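Long-range contacts in Blr3880 protein (PDB 2OOD), which probably catalyses the zinc-dependent hydrolytic deamination of guanine to xanthine and ammonia, a step of purine breakdown: residues 11-16 and 30-35; 24-29 and 371-376; 82-87 and 105-110; 337-342 and 443-448. One frame throughout, in Å; residues are numbered along the deposited sequence.

Interaction 1: residues 11-16 and 30-35; sequences TFFDFV and ARFHQD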
loop_
_atom_site.group_PDB
_atom_site.type_symbol
_atom_site.label_atom_id
_atom_site.label_comp_id
_atom_site.label_asym_id
_atom_site.label_seq_id
_atom_site.Cartn_x
_atom_site.Cartn_y
_atom_site.Cartn_z
ATOM N N THR A 11 -9.919 26.766 -0.222
ATOM C CA THR A 11 -8.856 26.472 -1.184
ATOM C C THR A 11 -9.290 25.362 -2.163
ATOM O O THR A 11 -9.600 24.238 -1.751
ATOM C CB THR A 11 -7.584 26.015 -0.459
ATOM O OG1 THR A 11 -7.199 27.010 0.495
ATOM C CG2 THR A 11 -6.454 25.805 -1.453
ATOM N N PHE A 12 -9.302 25.686 -3.452
ATOM C CA PHE A 12 -9.711 24.752 -4.498
ATOM C C PHE A 12 -8.572 24.325 -5.431
ATOM O O PHE A 12 -7.685 25.119 -5.751
ATOM C CB PHE A 12 -10.816 25.383 -5.344
ATOM C CG PHE A 12 -12.146 25.439 -4.666
ATOM C CD1 PHE A 12 -12.994 24.341 -4.690
ATOM C CD2 PHE A 12 -12.565 26.592 -4.009
ATOM C CE1 PHE A 12 -14.250 24.388 -4.072
ATOM C CE2 PHE A 12 -13.822 26.651 -3.386
ATOM C CZ PHE A 12 -14.661 25.544 -3.421
ATOM N N PHE A 13 -8.629 23.075 -5.885
ATOM C CA PHE A 13 -7.627 22.522 -6.795
ATOM C C PHE A 13 -8.295 21.525 -7.747
ATOM O O PHE A 13 -8.797 20.491 -7.317
ATOM C CB PHE A 13 -6.529 21.801 -6.001
ATOM C CG PHE A 13 -5.331 21.386 -6.831
ATOM C CD1 PHE A 13 -4.172 22.154 -6.840
ATOM C CD2 PHE A 13 -5.358 20.224 -7.596
ATOM C CE1 PHE A 13 -3.058 21.770 -7.600
ATOM C CE2 PHE A 13 -4.247 19.838 -8.354
ATOM C CZ PHE A 13 -3.102 20.615 -8.351
ATOM N N ASP A 14 -8.308 21.829 -9.037
ATOM C CA ASP A 14 -8.899 20.910 -10.001
ATOM C C ASP A 14 -8.172 21.006 -11.339
ATOM O O ASP A 14 -7.209 21.754 -11.473
ATOM C CB ASP A 14 -10.411 21.164 -10.142
ATOM C CG ASP A 14 -10.739 22.506 -10.776
ATOM O OD1 ASP A 14 -10.042 23.507 -10.495
ATOM O OD2 ASP A 14 -11.717 22.552 -11.552
ATOM N N PHE A 15 -8.624 20.250 -12.328
ATOM C CA PHE A 15 -7.954 20.248 -13.621
ATOM C C PHE A 15 -8.783 20.769 -14.782
ATOM O O PHE A 15 -10.008 20.665 -14.784
ATOM C CB PHE A 15 -7.479 18.827 -13.929
ATOM C CG PHE A 15 -6.442 18.325 -12.973
ATOM C CD1 PHE A 15 -5.096 18.564 -13.202
ATOM C CD2 PHE A 15 -6.808 17.638 -11.825
ATOM C CE1 PHE A 15 -4.126 18.126 -12.302
ATOM C CE2 PHE A 15 -5.838 17.195 -10.915
ATOM C CZ PHE A 15 -4.499 17.442 -11.160
ATOM N N VAL A 16 -8.098 21.324 -15.775
ATOM C CA VAL A 16 -8.749 21.854 -16.965
ATOM C C VAL A 16 -8.196 21.167 -18.210
ATOM O O VAL A 16 -8.678 21.393 -19.321
ATOM C CB VAL A 16 -8.523 23.369 -17.106
ATOM C CG1 VAL A 16 -9.316 24.111 -16.052
ATOM C CG2 VAL A 16 -7.047 23.685 -16.966
ATOM N N ALA A 30 -3.491 22.166 -14.263
ATOM C CA ALA A 30 -4.200 22.394 -13.010
ATOM C C ALA A 30 -4.772 23.808 -12.890
ATOM O O ALA A 30 -4.394 24.718 -13.631
ATOM C CB ALA A 30 -3.268 22.113 -11.835
ATOM N N ARG A 31 -5.691 23.969 -11.946
ATOM C CA ARG A 31 -6.345 25.246 -11.677
ATOM C C ARG A 31 -6.377 25.390 -10.162
ATOM O O ARG A 31 -6.981 24.582 -9.463
ATOM C CB ARG A 31 -7.770 25.243 -12.231
ATOM C CG ARG A 31 -8.534 26.518 -11.991
ATOM C CD ARG A 31 -10.027 26.254 -12.067
ATOM N NE ARG A 31 -10.572 26.269 -13.422
ATOM C CZ ARG A 31 -11.658 25.596 -13.791
ATOM N NH1 ARG A 31 -12.306 24.845 -12.914
ATOM N NH2 ARG A 31 -12.114 25.684 -15.030
ATOM N N PHE A 32 -5.722 26.418 -9.652
ATOM C CA PHE A 32 -5.663 26.618 -8.216
ATOM C C PHE A 32 -6.234 27.952 -7.746
ATOM O O PHE A 32 -5.974 28.996 -8.341
ATOM C CB PHE A 32 -4.214 26.505 -7.763
ATOM C CG PHE A 32 -4.003 26.827 -6.323
ATOM C CD1 PHE A 32 -4.426 25.950 -5.334
ATOM C CD2 PHE A 32 -3.345 27.991 -5.952
ATOM C CE1 PHE A 32 -4.191 26.225 -3.983
ATOM C CE2 PHE A 32 -3.101 28.282 -4.609
ATOM C CZ PHE A 32 -3.524 27.395 -3.621
ATOM N N HIS A 33 -7.018 27.901 -6.672
ATOM C CA HIS A 33 -7.612 29.088 -6.064
ATOM C C HIS A 33 -7.332 28.992 -4.578
ATOM O O HIS A 33 -7.933 28.167 -3.899
ATOM C CB HIS A 33 -9.126 29.116 -6.280
ATOM C CG HIS A 33 -9.533 29.538 -7.656
ATOM N ND1 HIS A 33 -9.194 30.763 -8.186
ATOM C CD2 HIS A 33 -10.245 28.896 -8.614
ATOM C CE1 HIS A 33 -9.678 30.859 -9.412
ATOM N NE2 HIS A 33 -10.319 29.739 -9.696
ATOM N N GLN A 34 -6.414 29.808 -4.067
ATOM C CA GLN A 34 -6.109 29.768 -2.641
ATOM C C GLN A 34 -7.351 30.120 -1.832
ATOM O O GLN A 34 -7.580 29.559 -0.757
ATOM C CB GLN A 34 -4.995 30.741 -2.280
ATOM C CG GLN A 34 -4.655 30.684 -0.805
ATOM C CD GLN A 34 -3.553 31.650 -0.409
ATOM O OE1 GLN A 34 -2.478 31.689 -1.026
ATOM N NE2 GLN A 34 -3.809 32.435 0.634
ATOM N N ASP A 35 -8.146 31.052 -2.357
ATOM C CA ASP A 35 -9.384 31.486 -1.709
ATOM C C ASP A 35 -10.459 31.693 -2.775
ATOM O O ASP A 35 -10.637 32.801 -3.285
ATOM C CB ASP A 35 -9.149 32.788 -0.935
ATOM C CG ASP A 35 -10.425 33.332 -0.304
ATOM O OD1 ASP A 35 -11.205 32.533 0.262
ATOM O OD2 ASP A 35 -10.652 34.561 -0.361
#
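D14 and R31 face each other across two antiparallel strands, and their side chains meet at an oblique angle. D14 OD2 forms a salt bridge with R31 NH1 at 2.7 Å. The carboxylate and guanidinium planes are turned 45° apart, so this is not a flat two-bond pairing. The R31 chain leaves the backbone extended and bends at chi3 (-84°), which carries its guanidinium back over the neighbouring strand. There V16 CG1 lies over one guanidinium face, 3.4 Å from R31 NH2. D14 OD2 also accepts from F398 N, and R31 NH2 reaches E399, so both charges have a second partner.

F13, F15, A30 and F32 share the other face of the sheet. The F13 and F32 side chains cross at about a right angle, and F32 CD1 sits at the edge of the F13 ring, 4.1 Å from F13 CD1. F13 CZ touches A30 CB at 3.8 Å. T11 CG2 packs on F32 CE1 at 3.4 Å. Helices 374-380 and 434-447 close over this apolar face.

The backbones are joined by four bonds, two each at the hydrogen-bonded pairs F12-H33 and D14-R31. F12 N to H33 O measures 2.9 Å. Strand 11-15 also runs parallel to strand 70-81. The contact is an antiparallel strand pair, with F12, H33 and the salt bridge on the face opposite F13 and F32, in the N-terminal beta region that amidohydrolases carry beside their barrel.

Interaction 2: residues 24-29 and 371-376; sequences GNEQAA and KLSPYR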
loop_
_atom_site.group_PDB
_atom_site.type_symbol
_atom_site.label_atom_id
_atom_site.label_comp_id
_atom_site.label_asym_id
_atom_site.label_seq_id
_atom_site.Cartn_x
_atom_site.Cartn_y
_atom_site.Cartn_z
ATOM N N GLY A 24 6.996 18.574 -18.403
ATOM C CA GLY A 24 7.821 19.653 -17.890
ATOM C C GLY A 24 7.068 20.901 -17.475
ATOM O O GLY A 24 7.675 21.872 -17.014
ATOM N N ASN A 25 5.746 20.879 -17.618
ATOM C CA ASN A 25 4.934 22.036 -17.261
ATOM C C ASN A 25 3.502 21.622 -16.950
ATOM O O ASN A 25 2.543 22.191 -17.475
ATOM C CB ASN A 25 4.954 23.032 -18.416
ATOM C CG ASN A 25 4.273 24.319 -18.073
ATOM O OD1 ASN A 25 4.536 24.909 -17.019
ATOM N ND2 ASN A 25 3.393 24.775 -18.958
ATOM N N GLU A 26 3.366 20.636 -16.072
ATOM C CA GLU A 26 2.064 20.104 -15.702
ATOM C C GLU A 26 1.153 21.091 -14.992
ATOM O O GLU A 26 -0.068 20.944 -15.047
ATOM C CB GLU A 26 2.255 18.857 -14.849
ATOM C CG GLU A 26 3.307 17.920 -15.405
ATOM C CD GLU A 26 3.240 16.539 -14.787
ATOM O OE1 GLU A 26 2.309 15.782 -15.127
ATOM O OE2 GLU A 26 4.110 16.209 -13.954
ATOM N N GLN A 27 1.736 22.097 -14.340
ATOM C CA GLN A 27 0.958 23.110 -13.623
ATOM C C GLN A 27 -0.125 23.681 -14.532
ATOM O O GLN A 27 -1.213 24.024 -14.083
ATOM C CB GLN A 27 1.854 24.258 -13.161
ATOM C CG GLN A 27 3.072 23.846 -12.349
ATOM C CD GLN A 27 4.186 23.206 -13.196
ATOM O OE1 GLN A 27 4.202 21.986 -13.446
ATOM N NE2 GLN A 27 5.125 24.044 -13.648
ATOM N N ALA A 28 0.195 23.776 -15.816
ATOM C CA ALA A 28 -0.714 24.307 -16.814
ATOM C C ALA A 28 -1.994 23.500 -16.955
ATOM O O ALA A 28 -2.968 23.977 -17.542
ATOM C CB ALA A 28 -0.007 24.377 -18.156
ATOM N N ALA A 29 -2.005 22.275 -16.443
ATOM C CA ALA A 29 -3.200 21.449 -16.557
ATOM C C ALA A 29 -4.082 21.633 -15.331
ATOM O O ALA A 29 -5.271 21.314 -15.356
ATOM C CB ALA A 29 -2.814 19.977 -16.725
ATOM N N LYS A 371 5.839 7.901 -14.273
ATOM C CA LYS A 371 5.954 8.630 -13.016
ATOM C C LYS A 371 4.612 9.279 -12.715
ATOM O O LYS A 371 4.185 10.180 -13.429
ATOM C CB LYS A 371 7.025 9.708 -13.129
ATOM C CG LYS A 371 8.417 9.186 -13.379
ATOM C CD LYS A 371 9.392 10.340 -13.412
ATOM C CE LYS A 371 10.817 9.861 -13.556
ATOM N NZ LYS A 371 11.760 11.017 -13.614
ATOM N N LEU A 372 3.944 8.826 -11.662
ATOM C CA LEU A 372 2.641 9.381 -11.327
ATOM C C LEU A 372 2.761 10.603 -10.432
ATOM O O LEU A 372 2.787 10.491 -9.213
ATOM C CB LEU A 372 1.769 8.322 -10.648
ATOM C CG LEU A 372 0.265 8.587 -10.740
ATOM C CD1 LEU A 372 -0.174 8.529 -12.200
ATOM C CD2 LEU A 372 -0.490 7.568 -9.909
ATOM N N SER A 373 2.835 11.775 -11.048
ATOM C CA SER A 373 2.952 13.020 -10.297
ATOM C C SER A 373 1.624 13.318 -9.618
ATOM O O SER A 373 0.610 12.683 -9.922
ATOM C CB SER A 373 3.307 14.173 -11.239
ATOM O OG SER A 373 2.295 14.372 -12.211
ATOM N N PRO A 374 1.611 14.274 -8.672
ATOM C CA PRO A 374 0.342 14.582 -8.017
ATOM C C PRO A 374 -0.629 15.133 -9.056
ATOM O O PRO A 374 -1.840 15.025 -8.898
ATOM C CB PRO A 374 0.739 15.601 -6.954
ATOM C CG PRO A 374 1.938 16.247 -7.529
ATOM C CD PRO A 374 2.697 15.075 -8.093
ATOM N N TYR A 375 -0.087 15.699 -10.131
ATOM C CA TYR A 375 -0.908 16.240 -11.210
ATOM C C TYR A 375 -1.571 15.125 -11.999
ATOM O O TYR A 375 -2.774 15.163 -12.248
ATOM C CB TYR A 375 -0.058 17.080 -12.157
ATOM C CG TYR A 375 0.441 18.363 -11.547
ATOM C CD1 TYR A 375 -0.369 19.486 -11.474
ATOM C CD2 TYR A 375 1.727 18.455 -11.046
ATOM C CE1 TYR A 375 0.095 20.672 -10.919
ATOM C CE2 TYR A 375 2.200 19.631 -10.489
ATOM C CZ TYR A 375 1.384 20.738 -10.429
ATOM O OH TYR A 375 1.879 21.907 -9.885
ATOM N N ARG A 376 -0.775 14.137 -12.395
ATOM C CA ARG A 376 -1.266 12.999 -13.162
ATOM C C ARG A 376 -2.183 12.097 -12.341
ATOM O O ARG A 376 -3.211 11.623 -12.827
ATOM C CB ARG A 376 -0.082 12.178 -13.684
ATOM C CG ARG A 376 0.749 12.863 -14.756
ATOM C CD ARG A 376 2.018 12.084 -15.052
ATOM N NE ARG A 376 2.723 12.610 -16.217
ATOM C CZ ARG A 376 3.905 12.169 -16.639
ATOM N NH1 ARG A 376 4.515 11.194 -15.988
ATOM N NH2 ARG A 376 4.474 12.695 -17.716
#
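S373 meets E26 at the start of helix 374-380, where a helix N-cap is tied to a 3-10 turn of the loop between strands 11-15 and 30-33. S373 OG donates to E26 OE2 at 3.1 Å. It meets that oxygen on the syn side, 32° out of the carboxylate plane. The same hydroxyl accepts from R376 N, which is the capping bond. Its chi1 of 62° places OG between the backbone N and the carbonyl carbon, within reach of both partners. Y91 of the second subunit packs on S373.

Y375 comes next and turns one ring face to the 3-10 turn. E26 CB lies over that face, 4.2 Å from the ring centroid and 27° off the normal, a CH-pi contact. The backbone N of Q27 lies over the same face, toward the rim. Q27 CG reaches the end of the ring, 3.4 Å from Y375 OH. P19 also packs on Y375, as do F13 and F15 of strand 11-15.

R376 crosses E26 at about a right angle, its chain extended from CG to NE. The salt bridge from E26 OE1 to R376 NE is long, at 3.4 Å, and the two flat groups are steeply turned against each other. E368 pairs with NH2 of the same guanidinium. R376 NH1 donates in the carbonyl plane to a lone pair of K371 O, at 2.8 Å.

Interaction 3: residues 82-87 and 105-110; sequences LPQTRV and PEEIKY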
loop_
_atom_site.group_PDB
_atom_site.type_symbol
_atom_site.label_atom_id
_atom_site.label_comp_id
_atom_site.label_asym_id
_atom_site.label_seq_id
_atom_site.Cartn_x
_atom_site.Cartn_y
_atom_site.Cartn_z
ATOM N N LEU A 82 -19.609 -4.468 -5.935
ATOM C CA LEU A 82 -20.517 -4.289 -4.803
ATOM C C LEU A 82 -20.623 -5.491 -3.859
ATOM O O LEU A 82 -20.449 -5.352 -2.646
ATOM C CB LEU A 82 -21.918 -3.922 -5.309
ATOM C CG LEU A 82 -23.100 -4.300 -4.408
ATOM C CD1 LEU A 82 -23.040 -3.529 -3.104
ATOM C CD2 LEU A 82 -24.399 -4.020 -5.137
ATOM N N PRO A 83 -20.914 -6.685 -4.400
ATOM C CA PRO A 83 -21.042 -7.877 -3.562
ATOM C C PRO A 83 -19.753 -8.386 -2.923
ATOM O O PRO A 83 -19.768 -9.398 -2.227
ATOM C CB PRO A 83 -21.672 -8.892 -4.509
ATOM C CG PRO A 83 -21.064 -8.524 -5.810
ATOM C CD PRO A 83 -21.139 -7.019 -5.818
ATOM N N GLN A 84 -18.641 -7.694 -3.144
ATOM C CA GLN A 84 -17.379 -8.120 -2.559
ATOM C C GLN A 84 -16.954 -7.230 -1.390
ATOM O O GLN A 84 -15.872 -7.403 -0.814
ATOM C CB GLN A 84 -16.300 -8.147 -3.632
ATOM C CG GLN A 84 -16.482 -9.283 -4.612
ATOM C CD GLN A 84 -15.527 -9.202 -5.778
ATOM O OE1 GLN A 84 -14.379 -8.807 -5.617
ATOM N NE2 GLN A 84 -15.989 -9.591 -6.958
ATOM N N THR A 85 -17.832 -6.294 -1.038
ATOM C CA THR A 85 -17.614 -5.348 0.051
ATOM C C THR A 85 -17.130 -5.978 1.353
ATOM O O THR A 85 -16.349 -5.379 2.087
ATOM C CB THR A 85 -18.919 -4.578 0.371
ATOM O OG1 THR A 85 -19.309 -3.799 -0.765
ATOM C CG2 THR A 85 -18.733 -3.671 1.575
ATOM N N ARG A 86 -17.591 -7.188 1.635
ATOM C CA ARG A 86 -17.245 -7.856 2.879
ATOM C C ARG A 86 -16.075 -8.822 2.813
ATOM O O ARG A 86 -15.611 -9.296 3.852
ATOM C CB ARG A 86 -18.477 -8.592 3.401
ATOM C CG ARG A 86 -18.383 -9.060 4.835
ATOM C CD ARG A 86 -19.689 -9.686 5.268
ATOM N NE ARG A 86 -19.709 -9.935 6.701
ATOM C CZ ARG A 86 -20.727 -10.489 7.353
ATOM N NH1 ARG A 86 -21.815 -10.857 6.691
ATOM N NH2 ARG A 86 -20.657 -10.667 8.670
ATOM N N VAL A 87 -15.580 -9.101 1.610
ATOM C CA VAL A 87 -14.485 -10.055 1.455
ATOM C C VAL A 87 -13.231 -9.534 0.734
ATOM O O VAL A 87 -12.611 -10.266 -0.036
ATOM C CB VAL A 87 -14.999 -11.325 0.724
ATOM C CG1 VAL A 87 -16.008 -12.050 1.597
ATOM C CG2 VAL A 87 -15.650 -10.939 -0.600
ATOM N N PRO A 105 -18.914 -17.744 -3.232
ATOM C CA PRO A 105 -19.724 -18.093 -2.062
ATOM C C PRO A 105 -20.313 -16.889 -1.322
ATOM O O PRO A 105 -21.300 -17.030 -0.602
ATOM C CB PRO A 105 -18.768 -18.926 -1.198
ATOM C CG PRO A 105 -17.403 -18.561 -1.693
ATOM C CD PRO A 105 -17.597 -18.395 -3.178
ATOM N N GLU A 106 -19.727 -15.707 -1.510
ATOM C CA GLU A 106 -20.211 -14.486 -0.854
ATOM C C GLU A 106 -21.201 -13.725 -1.723
ATOM O O GLU A 106 -22.219 -13.245 -1.239
ATOM C CB GLU A 106 -19.030 -13.570 -0.514
ATOM C CG GLU A 106 -19.388 -12.157 -0.057
ATOM C CD GLU A 106 -20.028 -12.103 1.322
ATOM O OE1 GLU A 106 -19.829 -13.050 2.118
ATOM O OE2 GLU A 106 -20.719 -11.097 1.614
ATOM N N GLU A 107 -20.897 -13.618 -3.012
ATOM C CA GLU A 107 -21.762 -12.909 -3.945
ATOM C C GLU A 107 -23.127 -13.565 -4.092
ATOM O O GLU A 107 -24.114 -12.910 -4.437
ATOM C CB GLU A 107 -21.090 -12.805 -5.313
ATOM C CG GLU A 107 -19.903 -11.868 -5.317
ATOM C CD GLU A 107 -19.466 -11.481 -6.705
ATOM O OE1 GLU A 107 -20.331 -11.369 -7.596
ATOM O OE2 GLU A 107 -18.257 -11.269 -6.903
ATOM N N ILE A 108 -23.185 -14.862 -3.822
ATOM C CA ILE A 108 -24.434 -15.591 -3.943
ATOM C C ILE A 108 -25.438 -15.173 -2.857
ATOM O O ILE A 108 -26.647 -15.341 -3.026
ATOM C CB ILE A 108 -24.165 -17.119 -3.891
ATOM C CG1 ILE A 108 -25.413 -17.882 -4.332
ATOM C CG2 ILE A 108 -23.743 -17.529 -2.491
ATOM C CD1 ILE A 108 -25.177 -19.368 -4.549
ATOM N N LYS A 109 -24.935 -14.612 -1.756
ATOM C CA LYS A 109 -25.790 -14.163 -0.651
ATOM C C LYS A 109 -26.664 -12.976 -1.052
ATOM O O LYS A 109 -27.715 -12.738 -0.456
ATOM C CB LYS A 109 -24.952 -13.736 0.556
ATOM C CG LYS A 109 -24.009 -14.776 1.106
ATOM C CD LYS A 109 -23.248 -14.187 2.287
ATOM C CE LYS A 109 -22.278 -15.176 2.901
ATOM N NZ LYS A 109 -21.554 -14.573 4.053
ATOM N N TYR A 110 -26.220 -12.224 -2.052
ATOM C CA TYR A 110 -26.969 -11.064 -2.501
ATOM C C TYR A 110 -28.257 -11.413 -3.234
ATOM O O TYR A 110 -28.946 -10.527 -3.746
ATOM C CB TYR A 110 -26.077 -10.159 -3.359
ATOM C CG TYR A 110 -25.064 -9.403 -2.527
ATOM C CD1 TYR A 110 -24.043 -10.069 -1.861
ATOM C CD2 TYR A 110 -25.163 -8.031 -2.354
ATOM C CE1 TYR A 110 -23.150 -9.388 -1.041
ATOM C CE2 TYR A 110 -24.277 -7.341 -1.536
ATOM C CZ TYR A 110 -23.276 -8.023 -0.882
ATOM O OH TYR A 110 -22.403 -7.339 -0.060
HETATM O O HOH W 1 -20.131 -8.580 0.621
#
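The Y110 ring lies against P83. P83 CA sits over one face, 3.7 Å from the ring centroid and 21° off the normal, a CH-pi contact. P83 CB adds to it at 3.7 Å from Y110 CD1. E106 O and a water lie at the ring edge, in its plane. Y115 of helix 113-129 meets Y110 edge-to-face. The other flat groups in contact are the Q84 amide and the E107 carboxylate, with planes 26° apart. Q84 NE2 donates to E107 OE2 at 2.8 Å, nearly along the C-O bond, with the acceptor 19° out of the amide plane. R206 pairs with the same oxygen.

These residues join the loop after strand 70-81 to the end of helix 95-107 and the 3-10 turn that follows. In this TIM-barrel amidohydrolase that strand ends in the zinc ligands H79 and H81. The Q84 side chain is about 3 Å from that of H81 and about 6 Å from both the zinc ion and the bound guanine. This position is consistent with a second-shell role for Q84, itself held by E107.

The water ties the two segments together. It donates to P83 O and to E106 OE2, and accepts from R86 N and from Y110 OH at 2.7 Å. Y115 OH also bonds to E106 OE2. K109 NZ bridges to E106 OE1 at 3.0 Å on its syn side, while V87 CG1 packs on E106 CG at 3.8 Å. R86 runs out, extended, to the second subunit, where it bonds to W420 O and S423 and makes a cation-pi contact with W420.

Interaction 4: residues 337-342 and 443-448; sequences SVLDDA and AVMMVG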
loop_
_atom_site.group_PDB
_atom_site.type_symbol
_atom_site.label_atom_id
_atom_site.label_comp_id
_atom_site.label_asym_id
_atom_site.label_seq_id
_atom_site.Cartn_x
_atom_site.Cartn_y
_atom_site.Cartn_z
ATOM N N SER A 337 -5.680 5.449 -1.739
ATOM C CA SER A 337 -4.880 4.249 -1.524
ATOM C C SER A 337 -4.520 3.640 -2.865
ATOM O O SER A 337 -3.463 3.029 -3.015
ATOM C CB SER A 337 -5.656 3.227 -0.700
ATOM O OG SER A 337 -5.895 3.700 0.611
ATOM N N VAL A 338 -5.412 3.799 -3.837
ATOM C CA VAL A 338 -5.189 3.285 -5.182
ATOM C C VAL A 338 -4.025 4.035 -5.822
ATOM O O VAL A 338 -3.205 3.431 -6.514
ATOM C CB VAL A 338 -6.444 3.461 -6.073
ATOM C CG1 VAL A 338 -6.094 3.210 -7.527
ATOM C CG2 VAL A 338 -7.533 2.507 -5.627
ATOM N N LEU A 339 -3.954 5.345 -5.583
ATOM C CA LEU A 339 -2.884 6.169 -6.136
ATOM C C LEU A 339 -1.536 5.785 -5.544
ATOM O O LEU A 339 -0.510 5.892 -6.215
ATOM C CB LEU A 339 -3.165 7.661 -5.901
ATOM C CG LEU A 339 -4.276 8.264 -6.776
ATOM C CD1 LEU A 339 -4.605 9.679 -6.325
ATOM C CD2 LEU A 339 -3.842 8.243 -8.234
ATOM N N ASP A 340 -1.540 5.332 -4.293
ATOM C CA ASP A 340 -0.312 4.909 -3.625
ATOM C C ASP A 340 0.303 3.736 -4.393
ATOM O O ASP A 340 1.479 3.760 -4.740
ATOM C CB ASP A 340 -0.610 4.504 -2.177
ATOM C CG ASP A 340 0.530 3.729 -1.535
ATOM O OD1 ASP A 340 1.698 4.116 -1.715
ATOM O OD2 ASP A 340 0.263 2.735 -0.835
ATOM N N ASP A 341 -0.501 2.711 -4.662
ATOM C CA ASP A 341 -0.018 1.553 -5.398
ATOM C C ASP A 341 0.170 1.887 -6.874
ATOM O O ASP A 341 1.021 1.297 -7.534
ATOM C CB ASP A 341 -0.981 0.372 -5.258
ATOM C CG ASP A 341 -0.852 -0.337 -3.919
ATOM O OD1 ASP A 341 0.042 0.025 -3.117
ATOM O OD2 ASP A 341 -1.644 -1.270 -3.670
ATOM N N ALA A 342 -0.609 2.834 -7.391
ATOM C CA ALA A 342 -0.490 3.224 -8.795
ATOM C C ALA A 342 0.903 3.795 -9.060
ATOM O O ALA A 342 1.548 3.473 -10.057
ATOM C CB ALA A 342 -1.553 4.251 -9.147
ATOM N N ALA A 443 1.683 14.257 -0.955
ATOM C CA ALA A 443 1.880 13.747 0.392
ATOM C C ALA A 443 0.593 13.062 0.851
ATOM O O ALA A 443 0.633 12.136 1.654
ATOM C CB ALA A 443 2.243 14.875 1.330
ATOM N N VAL A 444 -0.552 13.525 0.353
ATOM C CA VAL A 444 -1.823 12.911 0.709
ATOM C C VAL A 444 -1.812 11.490 0.159
ATOM O O VAL A 444 -2.135 10.538 0.866
ATOM C CB VAL A 444 -3.008 13.671 0.096
ATOM C CG1 VAL A 444 -4.242 12.803 0.107
ATOM C CG2 VAL A 444 -3.265 14.935 0.881
HETATM N N MSE A 445 -1.421 11.369 -1.109
HETATM C CA MSE A 445 -1.328 10.091 -1.817
HETATM C C MSE A 445 -0.388 9.077 -1.171
HETATM O O MSE A 445 -0.782 7.953 -0.862
HETATM C CB MSE A 445 -0.798 10.295 -3.238
HETATM C CG MSE A 445 -1.740 10.840 -4.277
HETATM SE SE MSE A 445 -0.696 11.161 -5.916
HETATM C CE MSE A 445 -2.140 11.659 -7.131
HETATM N N MSE A 446 0.867 9.486 -0.994
HETATM C CA MSE A 446 1.909 8.610 -0.473
HETATM C C MSE A 446 2.130 8.518 1.033
HETATM O O MSE A 446 2.501 7.455 1.527
HETATM C CB MSE A 446 3.243 8.966 -1.135
HETATM C CG MSE A 446 3.171 9.190 -2.636
HETATM SE SE MSE A 446 2.380 7.707 -3.639
HETATM C CE MSE A 446 3.613 6.282 -3.109
ATOM N N VAL A 447 1.933 9.606 1.772
ATOM C CA VAL A 447 2.150 9.547 3.213
ATOM C C VAL A 447 0.865 9.382 4.013
ATOM O O VAL A 447 0.897 8.894 5.143
ATOM C CB VAL A 447 2.898 10.789 3.721
ATOM C CG1 VAL A 447 3.290 10.601 5.165
ATOM C CG2 VAL A 447 4.124 11.027 2.880
ATOM N N GLY A 448 -0.262 9.780 3.425
ATOM C CA GLY A 448 -1.540 9.656 4.108
ATOM C C GLY A 448 -2.419 8.550 3.546
ATOM O O GLY A 448 -1.940 7.678 2.821
#
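Apolar packing joins L339 to M445, a selenomethionine. The two side chains meet obliquely. The end methyl M445 CE reaches L339 CD1, and M445 CG also rests on L339, 3.8 Å from L339 CB. The M445 chain is extended beyond CG (chi2 174°), which brings its methyl to the end of the leucine. L372 packs on L339 as well.

Van der Waals contact without a hydrogen bond sets D340 against M446, also a selenomethionine. M446 is bent at chi2 and chi3, which folds its end back toward the aspartate. M446 SE lies 3.9 Å from D340 CA, and M446 CE lies beside D340 OD1. D340 CB also touches the backbone, at 3.7 Å from M445 O.

These contacts make a helix-helix crossing between 335-352 and 434-447. The axes of the two short segments approach to 8.0 Å and cross at -74°, so only a few residues of each helix meet.

No hydrogen bond links the two segments. The polar partners of D340 come from outside them. D340 OD1 forms a salt bridge with K344 one turn on and accepts from N331 ND2 of the second subunit. That same asparagine side chain also donates to M446 O, so the crossing is part of the dimer interface.

Interaction 2 touches both interaction 1 and interaction 4, which do not touch each other, while interaction 3 lies across the chain. Interactions 1 and 2 have centres 14 Å apart and meet where A30 packs on Y375. They alternate along the chain, since 24-29 is the loop leading into strand 30-33. Interactions 2 and 4 also alternate, and meet through L372 against A342. Helix 434-447 lines interactions 1 and 2 and supplies half of interaction 4. Interaction 3 is nested within the loop closed by interaction 2, with centres 38 Å apart, and lies nearest the zinc site. Interactions 2, 3 and 4 all reach the second subunit, so the dimer contacts extend to both regions.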